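Local coordinates for endo-1,4-b-d-mannanase (Trichoderma reesei, PDB 1QNR), which hydrolyses internal beta-1,4-mannosidic linkages in mannans, as an endo-acting beta-mannanase of glycoside hydrolase family 5, at residues A[55-63]-A[69-77]; A[89-100]-A[151-160]. All blocks are in the same frame, centred on the assembly; numbering follows the deposited sequence.

Contact 1: residues A[55-63]-A[69-77]; sequences VWGFNDVNT and QIWFQKLSA
The carbonyl oxygen of N59 is gripped by two successive backbone amides of 69-77. F72 N approaches N59 O in the carbonyl plane on a lone pair, at 2.9 Å, whereas Q73 N lies 32° out of that plane in a longer bond. From this fork the chains run on as a short parallel pair, D60 beside Q73 and V61 beside K74. V61 supplies both further backbone links: its N reaches Q73 O, and its O takes L75 N at 2.9 Å.

D60 and Q73 point the same way, side by side. Q73 NE2 donates almost straight to D60 OD1 at 2.9 Å, from the syn side but tilted well out of the carboxylate plane, while OD1 lies in the amide's own plane. Q73 reaches the carboxylate because its CG stands anti to the backbone N (chi1 179°) and the chain stays extended; Y123 OH also bonds NE2, and Q143 holds OE1. L75 CD1 packs on D60 CB. V61, on the other side of the ladder, sets CG1 against W71 CB at 4.2 Å. N59 CB rests over one face of the F72 ring in a CH-pi contact, 4.1 Å from its centroid. At the far end N62 ND2 donates to L75 O at 3.1 Å, and a water joins that oxygen to N62 O; N125 holds N62 OD1, and A122 O also bonds ND2.

In this three-stranded mixed sheet, in the loop after strand 52-54 of the TIM barrel, 81-82 flanks 73-74 antiparallel; helix 119-127 covers D60 and L75, helix 138-155 F72, Q73 and L75.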
loop_
_atom_site.group_PDB
_atom_site.type_symbol
_atom_site.label_atom_id
_atom_site.label_comp_id
_atom_site.label_asym_id
_atom_site.label_seq_id
_atom_site.Cartn_x
_atom_site.Cartn_y
_atom_site.Cartn_z
ATOM N N VAL A 55 2.170 -3.269 -4.390
ATOM C CA VAL A 55 3.355 -2.929 -5.295
ATOM C C VAL A 55 3.356 -1.423 -5.498
ATOM O O VAL A 55 2.265 -0.791 -5.492
ATOM C CB VAL A 55 3.249 -3.717 -6.633
ATOM C CG1 VAL A 55 3.191 -5.237 -6.363
ATOM C CG2 VAL A 55 2.059 -3.290 -7.510
ATOM N N TRP A 56 4.537 -0.817 -5.770
ATOM C CA TRP A 56 4.494 0.672 -6.041
ATOM C C TRP A 56 3.895 0.962 -7.416
ATOM O O TRP A 56 4.258 0.385 -8.451
ATOM C CB TRP A 56 5.902 1.282 -5.947
ATOM C CG TRP A 56 6.426 1.485 -4.529
ATOM C CD1 TRP A 56 7.690 1.976 -4.297
ATOM C CD2 TRP A 56 5.795 1.317 -3.231
ATOM N NE1 TRP A 56 7.858 2.170 -2.941
ATOM C CE2 TRP A 56 6.737 1.750 -2.265
ATOM C CE3 TRP A 56 4.528 0.818 -2.806
ATOM C CZ2 TRP A 56 6.472 1.773 -0.876
ATOM C CZ3 TRP A 56 4.303 0.831 -1.394
ATOM C CH2 TRP A 56 5.255 1.287 -0.409
ATOM N N GLY A 57 3.012 1.984 -7.472
ATOM C CA GLY A 57 2.476 2.454 -8.769
ATOM C C GLY A 57 3.107 3.747 -9.237
ATOM O O GLY A 57 2.545 4.390 -10.179
ATOM N N PHE A 58 4.284 4.090 -8.705
ATOM C CA PHE A 58 5.013 5.299 -9.000
ATOM C C PHE A 58 6.517 5.018 -9.102
ATOM O O PHE A 58 7.035 4.053 -8.539
ATOM C CB PHE A 58 4.811 6.373 -7.842
ATOM C CG PHE A 58 5.135 5.835 -6.439
ATOM C CD1 PHE A 58 6.488 5.829 -5.984
ATOM C CD2 PHE A 58 4.151 5.323 -5.614
ATOM C CE1 PHE A 58 6.766 5.305 -4.723
ATOM C CE2 PHE A 58 4.427 4.821 -4.328
ATOM C CZ PHE A 58 5.752 4.812 -3.892
ATOM N N ASN A 59 7.170 5.938 -9.868
ATOM C CA ASN A 59 8.652 5.978 -9.907
ATOM C C ASN A 59 8.974 7.320 -10.577
ATOM O O ASN A 59 9.017 7.501 -11.812
ATOM C CB ASN A 59 9.218 4.744 -10.694
ATOM C CG ASN A 59 10.725 4.639 -10.546
ATOM O OD1 ASN A 59 11.421 5.654 -10.473
ATOM N ND2 ASN A 59 11.311 3.422 -10.520
ATOM N N ASP A 60 9.061 8.358 -9.732
ATOM C CA ASP A 60 9.162 9.762 -10.132
ATOM C C ASP A 60 10.592 10.265 -10.121
ATOM O O ASP A 60 11.344 9.987 -9.159
ATOM C CB ASP A 60 8.339 10.629 -9.124
ATOM C CG ASP A 60 6.850 10.334 -9.218
ATOM O OD1 ASP A 60 6.341 10.394 -10.410
ATOM O OD2 ASP A 60 6.142 10.081 -8.190
ATOM N N VAL A 61 10.949 10.991 -11.166
ATOM C CA VAL A 61 12.313 11.556 -11.329
ATOM C C VAL A 61 12.196 13.021 -11.787
ATOM O O VAL A 61 11.169 13.443 -12.301
ATOM C CB VAL A 61 13.139 10.763 -12.376
ATOM C CG1 VAL A 61 13.321 9.289 -11.991
ATOM C CG2 VAL A 61 12.548 10.895 -13.791
ATOM N N ASN A 62 13.281 13.755 -11.541
ATOM C CA ASN A 62 13.372 15.147 -12.066
ATOM C C ASN A 62 14.321 15.214 -13.257
ATOM O O ASN A 62 14.181 16.110 -14.100
ATOM C CB ASN A 62 13.833 16.118 -10.979
ATOM C CG ASN A 62 12.793 16.262 -9.884
ATOM O OD1 ASN A 62 13.067 15.958 -8.706
ATOM N ND2 ASN A 62 11.565 16.700 -10.190
ATOM N N THR A 63 15.209 14.213 -13.401
ATOM C CA THR A 63 16.080 14.165 -14.590
ATOM C C THR A 63 15.898 12.725 -15.116
ATOM O O THR A 63 15.889 11.844 -14.264
ATOM C CB THR A 63 17.542 14.446 -14.260
ATOM O OG1 THR A 63 18.166 13.286 -13.649
ATOM C CG2 THR A 63 17.878 15.461 -13.165
ATOM N N GLN A 69 17.384 2.337 -17.486
ATOM C CA GLN A 69 16.841 2.442 -16.136
ATOM C C GLN A 69 15.318 2.710 -16.148
ATOM O O GLN A 69 14.883 3.436 -17.068
ATOM C CB GLN A 69 17.567 3.592 -15.417
ATOM C CG GLN A 69 19.070 3.262 -15.298
ATOM C CD GLN A 69 19.177 2.181 -14.254
ATOM O OE1 GLN A 69 18.533 2.295 -13.211
ATOM N NE2 GLN A 69 19.911 1.125 -14.536
ATOM N N ILE A 70 14.598 2.152 -15.215
ATOM C CA ILE A 70 13.128 2.345 -15.186
ATOM C C ILE A 70 12.776 3.718 -14.600
ATOM O O ILE A 70 13.374 4.186 -13.600
ATOM C CB ILE A 70 12.515 1.239 -14.293
ATOM C CG1 ILE A 70 12.842 -0.168 -14.842
ATOM C CG2 ILE A 70 10.990 1.394 -14.172
ATOM C CD1 ILE A 70 12.579 -0.305 -16.300
ATOM N N TRP A 71 11.773 4.349 -15.217
ATOM C CA TRP A 71 11.144 5.566 -14.696
ATOM C C TRP A 71 9.698 5.651 -15.172
ATOM O O TRP A 71 9.472 5.280 -16.350
ATOM C CB TRP A 71 11.958 6.850 -15.079
ATOM C CG TRP A 71 12.087 7.110 -16.554
ATOM C CD1 TRP A 71 12.918 6.424 -17.414
ATOM C CD2 TRP A 71 11.419 8.107 -17.343
ATOM N NE1 TRP A 71 12.800 6.970 -18.678
ATOM C CE2 TRP A 71 11.868 7.985 -18.687
ATOM C CE3 TRP A 71 10.421 9.077 -17.045
ATOM C CZ2 TRP A 71 11.378 8.824 -19.681
ATOM C CZ3 TRP A 71 9.925 9.920 -18.050
ATOM C CH2 TRP A 71 10.421 9.783 -19.361
ATOM N N PHE A 72 8.733 6.063 -14.289
ATOM C CA PHE A 72 7.340 6.137 -14.758
ATOM C C PHE A 72 6.979 7.604 -15.083
ATOM O O PHE A 72 6.087 7.792 -15.935
ATOM C CB PHE A 72 6.386 5.575 -13.715
ATOM C CG PHE A 72 6.516 4.058 -13.413
ATOM C CD1 PHE A 72 7.237 3.198 -14.248
ATOM C CD2 PHE A 72 5.877 3.521 -12.301
ATOM C CE1 PHE A 72 7.321 1.823 -13.925
ATOM C CE2 PHE A 72 5.949 2.159 -11.971
ATOM C CZ PHE A 72 6.679 1.329 -12.815
ATOM N N GLN A 73 7.554 8.609 -14.434
ATOM C CA GLN A 73 7.162 10.015 -14.701
ATOM C C GLN A 73 8.357 10.938 -14.423
ATOM O O GLN A 73 9.032 10.759 -13.375
ATOM C CB GLN A 73 5.957 10.337 -13.758
ATOM C CG GLN A 73 5.471 11.803 -13.925
ATOM C CD GLN A 73 4.234 12.113 -13.141
ATOM O OE1 GLN A 73 3.247 12.736 -13.597
ATOM N NE2 GLN A 73 4.164 11.760 -11.813
ATOM N N LYS A 74 8.551 11.934 -15.337
ATOM C CA LYS A 74 9.584 12.973 -15.132
ATOM C C LYS A 74 8.831 14.271 -14.842
ATOM O O LYS A 74 7.959 14.688 -15.627
ATOM C CB LYS A 74 10.426 13.098 -16.416
ATOM C CG LYS A 74 11.367 14.334 -16.258
ATOM C CD LYS A 74 12.277 14.538 -17.478
ATOM C CE LYS A 74 12.928 15.927 -17.358
ATOM N NZ LYS A 74 13.636 16.334 -18.627
ATOM N N LEU A 75 9.127 14.873 -13.699
ATOM C CA LEU A 75 8.471 16.082 -13.207
ATOM C C LEU A 75 9.347 17.295 -13.484
ATOM O O LEU A 75 10.461 17.324 -12.996
ATOM C CB LEU A 75 8.150 15.938 -11.700
ATOM C CG LEU A 75 7.118 14.787 -11.463
ATOM C CD1 LEU A 75 7.057 14.440 -10.002
ATOM C CD2 LEU A 75 5.749 15.180 -12.035
ATOM N N SER A 76 8.815 18.252 -14.246
ATOM C CA SER A 76 9.614 19.457 -14.604
ATOM C C SER A 76 8.648 20.655 -14.659
ATOM O O SER A 76 7.542 20.598 -15.232
ATOM C CB SER A 76 10.135 19.145 -16.047
ATOM O OG SER A 76 10.594 20.302 -16.666
ATOM N N ALA A 77 9.256 21.826 -14.328
ATOM C CA ALA A 77 8.526 23.099 -14.420
ATOM C C ALA A 77 8.166 23.457 -15.861
ATOM O O ALA A 77 7.238 24.274 -16.022
ATOM C CB ALA A 77 9.528 24.200 -13.988
HETATM O O HOH W 1 14.227 2.803 -10.581
HETATM O O HOH W 2 12.925 18.730 -13.728
#

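Contact 2: residues A[89-100]-A[151-160]; sequences LQTLDYVVQSAE and VVSRYANSTA. With NAG (2-acetamido-2-deoxy-beta-D-glucopyranose), chain G.
With CG anti to the carbonyl carbon in both D93 (chi1 -68°) and R154 (chi1 -66°), and the arginine bent at chi3 (92°), carboxylate and guanidinium meet almost coplanar between two outer helices of the TIM barrel. The grip is side-on and bidentate: R154 NE binds D93 OD1 at 2.9 Å and R154 NH2 binds D93 OD2 at 2.9 Å, each on a syn lone pair. The anti lone pair of OD1 is left to the hydroxyl of Y155, whose OH donates to D93 OD1 at 2.7 Å with the ring turned nearly perpendicular to the carboxylate. Without the carboxylate, as with an alanine here in place of D93, R154 would probably be left without its charge mate and the Y155 hydroxyl without this acceptor.

The Y155 ring is clamped between two aliphatic groups. V96 CG2 sits over the centre of one face, 3.8 Å from the centroid, and R154 CB covers the opposite one; L92 CD2 adds an apolar touch at Y155 CE2. Further along, A160 CB nestles against A99 CB and E100 CG. S158, which closes the type I turn carrying the glycosylated N157, uses its OG twice: it accepts from A160 N in an ST turn, and it donates to the anti lone pair of E100 OE2 at 2.8 Å.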
loop_
_atom_site.group_PDB
_atom_site.type_symbol
_atom_site.label_atom_id
_atom_site.label_comp_id
_atom_site.label_asym_id
_atom_site.label_seq_id
_atom_site.Cartn_x
_atom_site.Cartn_y
_atom_site.Cartn_z
ATOM N N LEU A 89 5.930 2.361 -17.858
ATOM C CA LEU A 89 4.758 1.621 -17.311
ATOM C C LEU A 89 4.571 0.251 -17.907
ATOM O O LEU A 89 3.781 -0.493 -17.349
ATOM C CB LEU A 89 3.531 2.531 -17.424
ATOM C CG LEU A 89 3.461 3.665 -16.397
ATOM C CD1 LEU A 89 2.383 4.681 -16.804
ATOM C CD2 LEU A 89 3.262 3.159 -14.981
ATOM N N GLN A 90 5.229 -0.081 -19.040
ATOM C CA GLN A 90 5.149 -1.494 -19.475
ATOM C C GLN A 90 5.727 -2.421 -18.456
ATOM O O GLN A 90 5.278 -3.634 -18.473
ATOM C CB GLN A 90 5.900 -1.618 -20.842
ATOM C CG GLN A 90 5.237 -0.863 -21.973
ATOM C CD GLN A 90 5.925 -1.045 -23.334
ATOM O OE1 GLN A 90 6.478 -2.123 -23.554
ATOM N NE2 GLN A 90 5.809 -0.056 -24.191
ATOM N N THR A 91 6.615 -2.132 -17.515
ATOM C CA THR A 91 7.058 -3.028 -16.450
ATOM C C THR A 91 5.857 -3.285 -15.520
ATOM O O THR A 91 5.623 -4.443 -15.130
ATOM C CB THR A 91 8.313 -2.669 -15.568
ATOM O OG1 THR A 91 8.011 -1.430 -14.851
ATOM C CG2 THR A 91 9.434 -2.297 -16.555
ATOM N N LEU A 92 5.091 -2.215 -15.161
ATOM C CA LEU A 92 3.860 -2.461 -14.341
ATOM C C LEU A 92 2.778 -3.221 -15.130
ATOM O O LEU A 92 2.096 -4.083 -14.485
ATOM C CB LEU A 92 3.320 -1.094 -13.877
ATOM C CG LEU A 92 2.162 -1.132 -12.853
ATOM C CD1 LEU A 92 2.539 -1.851 -11.555
ATOM C CD2 LEU A 92 1.727 0.319 -12.531
ATOM N N ASP A 93 2.741 -3.069 -16.462
ATOM C CA ASP A 93 1.723 -3.864 -17.194
ATOM C C ASP A 93 1.992 -5.366 -17.003
ATOM O O ASP A 93 1.065 -6.192 -16.896
ATOM C CB ASP A 93 1.787 -3.588 -18.710
ATOM C CG ASP A 93 1.358 -2.214 -19.147
ATOM O OD1 ASP A 93 0.703 -1.481 -18.377
ATOM O OD2 ASP A 93 1.624 -1.890 -20.348
ATOM N N TYR A 94 3.273 -5.794 -17.004
ATOM C CA TYR A 94 3.588 -7.216 -16.834
ATOM C C TYR A 94 3.205 -7.738 -15.455
ATOM O O TYR A 94 2.808 -8.877 -15.245
ATOM C CB TYR A 94 5.053 -7.555 -17.251
ATOM C CG TYR A 94 5.175 -9.093 -17.358
ATOM C CD1 TYR A 94 4.662 -9.763 -18.484
ATOM C CD2 TYR A 94 5.667 -9.872 -16.321
ATOM C CE1 TYR A 94 4.695 -11.151 -18.573
ATOM C CE2 TYR A 94 5.693 -11.255 -16.409
ATOM C CZ TYR A 94 5.210 -11.887 -17.529
ATOM O OH TYR A 94 5.269 -13.281 -17.662
ATOM N N VAL A 95 3.431 -6.867 -14.404
ATOM C CA VAL A 95 2.999 -7.231 -13.053
ATOM C C VAL A 95 1.510 -7.488 -13.000
ATOM O O VAL A 95 1.076 -8.476 -12.383
ATOM C CB VAL A 95 3.446 -6.101 -12.055
ATOM C CG1 VAL A 95 2.887 -6.379 -10.650
ATOM C CG2 VAL A 95 4.955 -6.039 -11.991
ATOM N N VAL A 96 0.719 -6.608 -13.629
ATOM C CA VAL A 96 -0.744 -6.881 -13.652
ATOM C C VAL A 96 -1.074 -8.138 -14.490
ATOM O O VAL A 96 -1.902 -8.941 -14.017
ATOM C CB VAL A 96 -1.477 -5.663 -14.240
ATOM C CG1 VAL A 96 -2.977 -5.918 -14.394
ATOM C CG2 VAL A 96 -1.222 -4.424 -13.366
ATOM N N GLN A 97 -0.377 -8.383 -15.600
ATOM C CA GLN A 97 -0.558 -9.603 -16.411
ATOM C C GLN A 97 -0.279 -10.842 -15.569
ATOM O O GLN A 97 -1.046 -11.823 -15.582
ATOM C CB GLN A 97 0.349 -9.531 -17.683
ATOM C CG GLN A 97 0.225 -10.828 -18.506
ATOM C CD GLN A 97 1.169 -11.025 -19.648
ATOM O OE1 GLN A 97 1.400 -12.214 -20.131
ATOM N NE2 GLN A 97 1.750 -10.016 -20.221
ATOM N N SER A 98 0.831 -10.836 -14.798
ATOM C CA SER A 98 1.224 -11.996 -13.949
ATOM C C SER A 98 0.255 -12.191 -12.810
ATOM O O SER A 98 -0.080 -13.328 -12.377
ATOM C CB SER A 98 2.691 -11.751 -13.472
ATOM O OG SER A 98 3.116 -12.919 -12.746
ATOM N N ALA A 99 -0.261 -11.078 -12.206
ATOM C CA ALA A 99 -1.285 -11.226 -11.128
ATOM C C ALA A 99 -2.536 -11.890 -11.710
ATOM O O ALA A 99 -3.137 -12.791 -11.071
ATOM C CB ALA A 99 -1.623 -9.832 -10.551
ATOM N N GLU A 100 -2.975 -11.479 -12.921
ATOM C CA GLU A 100 -4.137 -12.154 -13.533
ATOM C C GLU A 100 -3.859 -13.659 -13.726
ATOM O O GLU A 100 -4.764 -14.492 -13.427
ATOM C CB GLU A 100 -4.418 -11.513 -14.907
ATOM C CG GLU A 100 -4.926 -10.056 -14.838
ATOM C CD GLU A 100 -5.119 -9.421 -16.195
ATOM O OE1 GLU A 100 -4.596 -9.887 -17.221
ATOM O OE2 GLU A 100 -5.789 -8.360 -16.212
ATOM N N VAL A 151 -2.438 5.895 -14.914
ATOM C CA VAL A 151 -2.342 4.535 -14.365
ATOM C C VAL A 151 -3.689 3.860 -14.297
ATOM O O VAL A 151 -3.888 2.724 -14.824
ATOM C CB VAL A 151 -1.727 4.601 -12.933
ATOM C CG1 VAL A 151 -1.749 3.200 -12.237
ATOM C CG2 VAL A 151 -0.253 5.107 -13.011
ATOM N N VAL A 152 -4.723 4.554 -13.781
ATOM C CA VAL A 152 -6.060 3.972 -13.626
ATOM C C VAL A 152 -6.625 3.540 -14.979
ATOM O O VAL A 152 -7.218 2.428 -15.077
ATOM C CB VAL A 152 -7.057 4.883 -12.903
ATOM C CG1 VAL A 152 -8.469 4.318 -12.951
ATOM C CG2 VAL A 152 -6.637 5.108 -11.442
ATOM N N SER A 153 -6.451 4.392 -16.037
ATOM C CA SER A 153 -7.071 4.006 -17.320
ATOM C C SER A 153 -6.435 2.768 -17.898
ATOM O O SER A 153 -7.160 2.108 -18.744
ATOM C CB SER A 153 -7.008 5.183 -18.287
ATOM O OG SER A 153 -5.673 5.504 -18.589
ATOM N N ARG A 154 -5.220 2.367 -17.530
ATOM C CA ARG A 154 -4.663 1.133 -18.078
ATOM C C ARG A 154 -5.339 -0.108 -17.567
ATOM O O ARG A 154 -5.369 -1.176 -18.274
ATOM C CB ARG A 154 -3.120 0.983 -17.746
ATOM C CG ARG A 154 -2.338 2.058 -18.467
ATOM C CD ARG A 154 -0.831 2.020 -18.129
ATOM N NE ARG A 154 -0.034 1.190 -19.078
ATOM C CZ ARG A 154 0.353 1.623 -20.271
ATOM N NH1 ARG A 154 0.069 2.882 -20.683
ATOM N NH2 ARG A 154 1.037 0.833 -21.107
ATOM N N TYR A 155 -5.771 -0.110 -16.269
ATOM C CA TYR A 155 -6.181 -1.363 -15.614
ATOM C C TYR A 155 -7.604 -1.263 -15.075
ATOM O O TYR A 155 -8.041 -2.125 -14.292
ATOM C CB TYR A 155 -5.224 -1.728 -14.454
ATOM C CG TYR A 155 -3.747 -1.517 -14.809
ATOM C CD1 TYR A 155 -3.169 -2.224 -15.856
ATOM C CD2 TYR A 155 -2.940 -0.665 -14.056
ATOM C CE1 TYR A 155 -1.834 -2.014 -16.248
ATOM C CE2 TYR A 155 -1.606 -0.479 -14.438
ATOM C CZ TYR A 155 -1.051 -1.162 -15.480
ATOM O OH TYR A 155 0.291 -0.942 -15.777
ATOM N N ALA A 156 -8.374 -0.203 -15.449
ATOM C CA ALA A 156 -9.723 0.020 -14.886
ATOM C C ALA A 156 -10.656 -1.165 -15.039
ATOM O O ALA A 156 -11.559 -1.371 -14.180
ATOM C CB ALA A 156 -10.394 1.296 -15.482
ATOM N N ASN A 157 -10.508 -2.028 -16.094
ATOM C CA ASN A 157 -11.392 -3.151 -16.273
ATOM C C ASN A 157 -10.751 -4.518 -16.000
ATOM O O ASN A 157 -11.341 -5.604 -16.271
ATOM C CB ASN A 157 -11.990 -3.181 -17.701
ATOM C CG ASN A 157 -12.713 -1.895 -17.998
ATOM O OD1 ASN A 157 -12.218 -0.775 -18.288
ATOM N ND2 ASN A 157 -14.073 -1.987 -17.925
ATOM N N SER A 158 -9.569 -4.478 -15.384
ATOM C CA SER A 158 -8.898 -5.712 -14.971
ATOM C C SER A 158 -9.439 -6.221 -13.630
ATOM O O SER A 158 -9.537 -5.421 -12.654
ATOM C CB SER A 158 -7.344 -5.466 -14.824
ATOM O OG SER A 158 -6.762 -6.705 -14.239
ATOM N N THR A 159 -9.690 -7.519 -13.450
ATOM C CA THR A 159 -10.121 -8.053 -12.166
ATOM C C THR A 159 -8.927 -8.303 -11.202
ATOM O O THR A 159 -9.198 -8.627 -10.047
ATOM C CB THR A 159 -10.928 -9.356 -12.325
ATOM O OG1 THR A 159 -10.153 -10.281 -13.059
ATOM C CG2 THR A 159 -12.247 -9.100 -13.094
ATOM N N ALA A 160 -7.701 -7.995 -11.615
ATOM C CA ALA A 160 -6.567 -8.179 -10.677
ATOM C C ALA A 160 -6.335 -7.006 -9.773
ATOM O O ALA A 160 -5.435 -7.140 -8.934
ATOM C CB ALA A 160 -5.302 -8.489 -11.520
HETATM C C1 NAG G . -15.125 -0.783 -18.140
HETATM C C2 NAG G . -16.291 -1.243 -19.002
HETATM C C3 NAG G . -17.217 -0.027 -19.050
HETATM C C4 NAG G . -17.612 0.431 -17.627
HETATM C C5 NAG G . -16.342 0.768 -16.794
HETATM C C6 NAG G . -16.669 1.123 -15.347
HETATM C C7 NAG G . -16.106 -2.660 -21.006
HETATM C C8 NAG G . -15.617 -2.726 -22.416
HETATM N N2 NAG G . -15.708 -1.528 -20.347
HETATM O O3 NAG G . -18.405 -0.434 -19.764
HETATM O O4 NAG G . -18.401 1.670 -17.740
HETATM O O5 NAG G . -15.537 -0.425 -16.792
HETATM O O6 NAG G . -15.443 1.658 -14.715
HETATM O O7 NAG G . -16.844 -3.443 -20.489
#

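Overall arrangement
Contact 1 closes before contact 2 opens along the chain, and their centres lie 18 Å apart within one family 5 TIM-barrel domain. Contact 1 belongs to a small mixed sheet in the excursion between barrel strand 52-54 and helix 90-102; contact 2 joins that helix to helix 138-155 and the approach to strand 161-165. The two meet directly: F72 CG lies 3.7 Å from L89 CD2, and I70 CD1 packs on T91 CG2. Helix 138-155 serves both: its Q143 and Y147 touch contact 1, while its residues V151 to Y155, with the loop that follows, take part in contact 2. The loop sheet is thereby packed on helices 90-102, 119-127 and 138-155.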